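Local coordinates for putative modification methylase (Thermus thermophilus, PDB 2ZIG), which probably transfers a methyl group from S-adenosylmethionine to the N4 atom of cytosine in DNA, at residues 40-45 with 178-183; 190-195 with 228-233. All coordinates share one frame; numbering follows the deposited sequence.

Interaction 1: 40-45 with 178-183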
loop_
_atom_site.group_PDB
_atom_site.type_symbol
_atom_site.label_atom_id
_atom_site.label_comp_id
_atom_site.label_asym_id
_atom_site.label_seq_id
_atom_site.Cartn_x
_atom_site.Cartn_y
_atom_site.Cartn_z
ATOM N N SER B 40 -5.822 -8.649 -26.587
ATOM C CA SER B 40 -7.083 -9.370 -26.685
ATOM C C SER B 40 -7.852 -9.414 -25.360
ATOM O O SER B 40 -8.956 -9.948 -25.307
ATOM C CB SER B 40 -6.835 -10.802 -27.167
ATOM O OG SER B 40 -6.024 -11.524 -26.253
ATOM N N VAL B 41 -7.270 -8.861 -24.295
ATOM C CA VAL B 41 -7.914 -8.867 -22.979
ATOM C C VAL B 41 -8.185 -7.453 -22.480
ATOM O O VAL B 41 -7.333 -6.573 -22.584
ATOM C CB VAL B 41 -7.050 -9.622 -21.945
ATOM C CG1 VAL B 41 -7.640 -9.466 -20.550
ATOM C CG2 VAL B 41 -6.975 -11.093 -22.319
ATOM N N HIS B 42 -9.374 -7.245 -21.925
ATOM C CA HIS B 42 -9.766 -5.921 -21.449
ATOM C C HIS B 42 -9.500 -5.641 -19.976
ATOM O O HIS B 42 -9.169 -4.520 -19.607
ATOM C CB HIS B 42 -11.251 -5.705 -21.741
ATOM C CG HIS B 42 -11.615 -5.971 -23.166
ATOM N ND1 HIS B 42 -11.187 -5.172 -24.204
ATOM C CD2 HIS B 42 -12.309 -6.986 -23.732
ATOM C CE1 HIS B 42 -11.601 -5.683 -25.349
ATOM N NE2 HIS B 42 -12.283 -6.783 -25.091
ATOM N N LEU B 43 -9.653 -6.661 -19.142
ATOM C CA LEU B 43 -9.456 -6.515 -17.708
ATOM C C LEU B 43 -8.986 -7.809 -17.086
ATOM O O LEU B 43 -9.394 -8.882 -17.503
ATOM C CB LEU B 43 -10.773 -6.112 -17.033
ATOM C CG LEU B 43 -10.851 -6.187 -15.502
ATOM C CD1 LEU B 43 -9.900 -5.166 -14.901
ATOM C CD2 LEU B 43 -12.282 -5.918 -15.035
ATOM N N VAL B 44 -8.133 -7.693 -16.077
ATOM C CA VAL B 44 -7.639 -8.850 -15.343
ATOM C C VAL B 44 -7.887 -8.628 -13.841
ATOM O O VAL B 44 -7.518 -7.597 -13.283
ATOM C CB VAL B 44 -6.118 -9.052 -15.550
ATOM C CG1 VAL B 44 -5.636 -10.242 -14.736
ATOM C CG2 VAL B 44 -5.807 -9.253 -17.028
ATOM N N VAL B 45 -8.533 -9.584 -13.189
ATOM C CA VAL B 45 -8.756 -9.479 -11.754
ATOM C C VAL B 45 -8.205 -10.769 -11.193
ATOM O O VAL B 45 -8.593 -11.861 -11.628
ATOM C CB VAL B 45 -10.244 -9.370 -11.404
ATOM C CG1 VAL B 45 -10.425 -9.355 -9.875
ATOM C CG2 VAL B 45 -10.823 -8.117 -12.022
ATOM N N GLY B 178 -3.602 4.859 -24.599
ATOM C CA GLY B 178 -4.822 5.500 -25.047
ATOM C C GLY B 178 -6.027 4.977 -24.303
ATOM O O GLY B 178 -5.973 3.914 -23.687
ATOM N N TYR B 179 -7.123 5.721 -24.373
ATOM C CA TYR B 179 -8.347 5.346 -23.686
ATOM C C TYR B 179 -9.082 4.185 -24.337
ATOM O O TYR B 179 -8.615 3.599 -25.313
ATOM C CB TYR B 179 -9.282 6.550 -23.586
ATOM C CG TYR B 179 -8.662 7.753 -22.911
ATOM C CD1 TYR B 179 -7.632 8.468 -23.525
ATOM C CD2 TYR B 179 -9.108 8.181 -21.661
ATOM C CE1 TYR B 179 -7.063 9.583 -22.914
ATOM C CE2 TYR B 179 -8.547 9.295 -21.039
ATOM C CZ TYR B 179 -7.527 9.993 -21.671
ATOM O OH TYR B 179 -6.972 11.100 -21.064
ATOM N N ARG B 180 -10.245 3.869 -23.779
ATOM C CA ARG B 180 -11.086 2.776 -24.251
ATOM C C ARG B 180 -12.208 3.315 -25.147
ATOM O O ARG B 180 -12.584 4.483 -25.043
ATOM C CB ARG B 180 -11.668 2.053 -23.032
ATOM C CG ARG B 180 -12.314 0.722 -23.324
ATOM C CD ARG B 180 -11.295 -0.317 -23.760
ATOM N NE ARG B 180 -11.967 -1.551 -24.144
ATOM C CZ ARG B 180 -12.577 -2.370 -23.294
ATOM N NH1 ARG B 180 -12.595 -2.097 -21.996
ATOM N NH2 ARG B 180 -13.187 -3.452 -23.750
ATOM N N LYS B 181 -12.740 2.465 -26.025
ATOM C CA LYS B 181 -13.809 2.878 -26.935
ATOM C C LYS B 181 -14.872 1.785 -27.120
ATOM O O LYS B 181 -14.729 0.898 -27.958
ATOM C CB LYS B 181 -13.216 3.258 -28.296
ATOM C CG LYS B 181 -12.035 4.223 -28.211
ATOM C CD LYS B 181 -11.539 4.635 -29.592
ATOM C CE LYS B 181 -10.228 5.408 -29.500
ATOM N NZ LYS B 181 -10.331 6.562 -28.563
ATOM N N PRO B 182 -15.955 1.846 -26.331
ATOM C CA PRO B 182 -17.043 0.867 -26.400
ATOM C C PRO B 182 -18.195 1.309 -27.296
ATOM O O PRO B 182 -18.271 2.471 -27.688
ATOM C CB PRO B 182 -17.468 0.758 -24.949
ATOM C CG PRO B 182 -17.392 2.191 -24.514
ATOM C CD PRO B 182 -16.083 2.676 -25.117
ATOM N N THR B 183 -19.090 0.378 -27.614
ATOM C CA THR B 183 -20.254 0.690 -28.444
ATOM C C THR B 183 -21.299 1.373 -27.565
ATOM O O THR B 183 -21.289 1.217 -26.343
ATOM C CB THR B 183 -20.896 -0.586 -29.055
ATOM O OG1 THR B 183 -21.401 -1.421 -28.006
ATOM C CG2 THR B 183 -19.876 -1.370 -29.870
#
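R180 sends CG away from its own backbone N (chi1 -167°) and then bends at chi2 (68°), so that its guanidinium reaches across to H42, whose CG lies beside the backbone N. The two side chains cross at about a right angle, yet the imidazole and guanidinium planes are nearly parallel, 10° apart. R180 NH2 sits over one face of the ring, 3.0 Å from H42 CG. R180 NH2 is also 2.7 Å from H42 ND1, but the angle is poor for a hydrogen bond and so short an approach over a ring face makes the detailed placement doubtful. The long reach of arginine is needed here, because the nearest CA atoms, of H42 and R180, are 9.2 Å apart. H42 sits at the corner that breaks strand 41-46 of the mixed sheet in this Rossmann-like methyltransferase fold, where its backbone is not extended; even so, that backbone is hydrogen-bonded to V238 of the parallel strand 238-241. R180 comes from the loop between strand 167-174 and helix 184-190. Its strongest polar partner is D237, whose OD1 forms a salt bridge with R180 NH2. Since D237 also touches H42, this salt bridge holds the guanidinium beside the ring.

Interaction 2: 190-195 with 228-233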
loop_
_atom_site.group_PDB
_atom_site.type_symbol
_atom_site.label_atom_id
_atom_site.label_comp_id
_atom_site.label_asym_id
_atom_site.label_seq_id
_atom_site.Cartn_x
_atom_site.Cartn_y
_atom_site.Cartn_z
ATOM N N SER B 190 -23.522 -0.801 -19.409
ATOM C CA SER B 190 -22.498 -0.853 -18.376
ATOM C C SER B 190 -22.522 0.352 -17.458
ATOM O O SER B 190 -21.826 0.374 -16.446
ATOM C CB SER B 190 -21.118 -0.959 -19.021
ATOM O OG SER B 190 -21.093 -1.997 -19.980
ATOM N N ARG B 191 -23.302 1.363 -17.820
ATOM C CA ARG B 191 -23.391 2.559 -17.005
ATOM C C ARG B 191 -23.859 2.143 -15.619
ATOM O O ARG B 191 -24.777 1.335 -15.479
ATOM C CB ARG B 191 -24.376 3.560 -17.625
ATOM C CG ARG B 191 -24.563 4.837 -16.817
ATOM C CD ARG B 191 -25.453 5.833 -17.540
ATOM N NE ARG B 191 -24.878 6.247 -18.818
ATOM C CZ ARG B 191 -25.451 6.049 -20.004
ATOM N NH1 ARG B 191 -26.625 5.435 -20.087
ATOM N NH2 ARG B 191 -24.849 6.467 -21.108
ATOM N N LEU B 192 -23.222 2.692 -14.595
ATOM C CA LEU B 192 -23.583 2.359 -13.230
ATOM C C LEU B 192 -24.590 3.339 -12.657
ATOM O O LEU B 192 -24.487 4.550 -12.884
ATOM C CB LEU B 192 -22.338 2.354 -12.344
ATOM C CG LEU B 192 -21.416 1.141 -12.474
ATOM C CD1 LEU B 192 -20.076 1.440 -11.859
ATOM C CD2 LEU B 192 -22.055 -0.049 -11.798
ATOM N N PRO B 193 -25.583 2.828 -11.910
ATOM C CA PRO B 193 -26.589 3.704 -11.307
ATOM C C PRO B 193 -25.809 4.589 -10.336
ATOM O O PRO B 193 -24.774 4.172 -9.803
ATOM C CB PRO B 193 -27.505 2.730 -10.566
ATOM C CG PRO B 193 -27.332 1.447 -11.316
ATOM C CD PRO B 193 -25.851 1.421 -11.580
ATOM N N LYS B 194 -26.291 5.801 -10.114
ATOM C CA LYS B 194 -25.610 6.730 -9.226
ATOM C C LYS B 194 -25.255 6.102 -7.874
ATOM O O LYS B 194 -24.130 6.239 -7.395
ATOM C CB LYS B 194 -26.485 7.968 -9.019
ATOM C CG LYS B 194 -25.841 9.075 -8.199
ATOM C CD LYS B 194 -26.786 10.271 -8.017
ATOM C CE LYS B 194 -27.118 10.948 -9.350
ATOM N NZ LYS B 194 -27.852 10.057 -10.309
ATOM N N GLU B 195 -26.205 5.399 -7.268
ATOM C CA GLU B 195 -25.964 4.788 -5.969
ATOM C C GLU B 195 -24.750 3.864 -5.942
ATOM O O GLU B 195 -23.896 3.977 -5.060
ATOM C CB GLU B 195 -27.196 4.013 -5.495
ATOM C CG GLU B 195 -27.029 3.434 -4.091
ATOM C CD GLU B 195 -28.233 2.634 -3.622
ATOM O OE1 GLU B 195 -28.517 1.571 -4.222
ATOM O OE2 GLU B 195 -28.894 3.067 -2.649
ATOM N N LEU B 228 -15.547 -5.173 -9.162
ATOM C CA LEU B 228 -14.422 -4.797 -10.017
ATOM C C LEU B 228 -14.777 -4.944 -11.499
ATOM O O LEU B 228 -14.490 -4.055 -12.303
ATOM C CB LEU B 228 -13.190 -5.640 -9.660
ATOM C CG LEU B 228 -12.648 -5.328 -8.252
ATOM C CD1 LEU B 228 -11.598 -6.367 -7.822
ATOM C CD2 LEU B 228 -12.051 -3.908 -8.251
ATOM N N VAL B 229 -15.417 -6.054 -11.853
ATOM C CA VAL B 229 -15.819 -6.273 -13.235
ATOM C C VAL B 229 -16.712 -5.121 -13.701
ATOM O O VAL B 229 -16.481 -4.536 -14.759
ATOM C CB VAL B 229 -16.588 -7.606 -13.401
ATOM C CG1 VAL B 229 -17.179 -7.701 -14.810
ATOM C CG2 VAL B 229 -15.655 -8.782 -13.163
ATOM N N ARG B 230 -17.721 -4.782 -12.901
ATOM C CA ARG B 230 -18.645 -3.707 -13.262
ATOM C C ARG B 230 -17.973 -2.348 -13.374
ATOM O O ARG B 230 -18.410 -1.499 -14.151
ATOM C CB ARG B 230 -19.781 -3.621 -12.242
ATOM C CG ARG B 230 -20.599 -4.903 -12.130
ATOM C CD ARG B 230 -21.742 -4.719 -11.167
ATOM N NE ARG B 230 -22.620 -3.636 -11.599
ATOM C CZ ARG B 230 -23.548 -3.080 -10.833
ATOM N NH1 ARG B 230 -23.719 -3.506 -9.584
ATOM N NH2 ARG B 230 -24.307 -2.104 -11.318
ATOM N N MET B 231 -16.911 -2.146 -12.601
ATOM C CA MET B 231 -16.200 -0.873 -12.604
ATOM C C MET B 231 -15.137 -0.723 -13.681
ATOM O O MET B 231 -14.888 0.381 -14.148
ATOM C CB MET B 231 -15.503 -0.639 -11.262
ATOM C CG MET B 231 -16.399 -0.509 -10.054
ATOM S SD MET B 231 -15.360 -0.631 -8.576
ATOM C CE MET B 231 -14.398 0.956 -8.675
ATOM N N PHE B 232 -14.507 -1.818 -14.078
ATOM C CA PHE B 232 -13.432 -1.693 -15.033
ATOM C C PHE B 232 -13.480 -2.526 -16.298
ATOM O O PHE B 232 -12.438 -2.942 -16.792
ATOM C CB PHE B 232 -12.109 -1.908 -14.295
ATOM C CG PHE B 232 -11.906 -0.952 -13.150
ATOM C CD1 PHE B 232 -11.726 0.413 -13.392
ATOM C CD2 PHE B 232 -11.951 -1.401 -11.830
ATOM C CE1 PHE B 232 -11.597 1.322 -12.334
ATOM C CE2 PHE B 232 -11.822 -0.499 -10.765
ATOM C CZ PHE B 232 -11.644 0.867 -11.022
ATOM N N SER B 233 -14.686 -2.772 -16.805
ATOM C CA SER B 233 -14.879 -3.499 -18.052
ATOM C C SER B 233 -16.291 -3.188 -18.517
ATOM O O SER B 233 -17.095 -2.670 -17.750
ATOM C CB SER B 233 -14.727 -5.012 -17.860
ATOM O OG SER B 233 -15.876 -5.568 -17.248
HETATM O O HOH W 1 -20.651 -1.879 -15.525
HETATM O O HOH W 2 -25.099 -1.300 -14.091
#
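L192 and P193 form an extended link that runs past R230, in the last turns of helix 222-232. R191 is the first residue to leave the helical course of helix 184-190, and P193 stands at the N-cap position of helix 194-200, where its ring-restricted phi fits the extended entry into the helix, though proline offers no side-chain acceptor to cap it. One water bridges the two backbones, donating to S190 O at 2.7 Å and to R230 O at 2.7 Å. Beyond F232, the serine hydroxyl folds back on the helix: S233 OG donates to V229 O at 2.8 Å, 34° out of the carbonyl plane. Among the side chains, the bend of R230 at chi3 (59°) turns its guanidinium toward the link. Of the two L192 methyls, CD2 lies over one guanidinium face, 3.1 Å from R230 NH2, a tight approach, while CD1 is nearer the R230 carbonyl. P193 CD comes instead to the edge of the group, 3.9 Å from R230 NH2. A methyl over the flat face, which offers no N-H, leaves the N-H bonds for polar partners; thus a second water accepts from R230 NH2 at 3.0 Å and donates to R191 O at 3.0 Å. R230 also makes a cation-pi interaction with W256, and M231 meets I163 of the second subunit. F200 of helix 194-200 touches L192, R230 and M231, while L228 and F232 of helix 222-232 pack on strands 41-46 and 91-97.

How the interactions relate
Interactions 1 and 2 have centres about 14 Å apart and meet through L43 and V45, on one side of strand 41-46. L43 CD2 lies 3.5 Å from F232 O, and V45 CG1 is 3.8 Å from L228 CD1, so helix 222-232 packs directly on the strand that carries H42. The chain ties them together as well: 178-183 leads into helix 184-190, which ends where 190-195 begins, and 228-233 continues through F234, touched by both P182 and S190, to D237, the partner of R180. Strand 238-241 follows, leading to T246 and T248, which bind S-adenosylmethionine. Both contacts themselves lie away from that cofactor site.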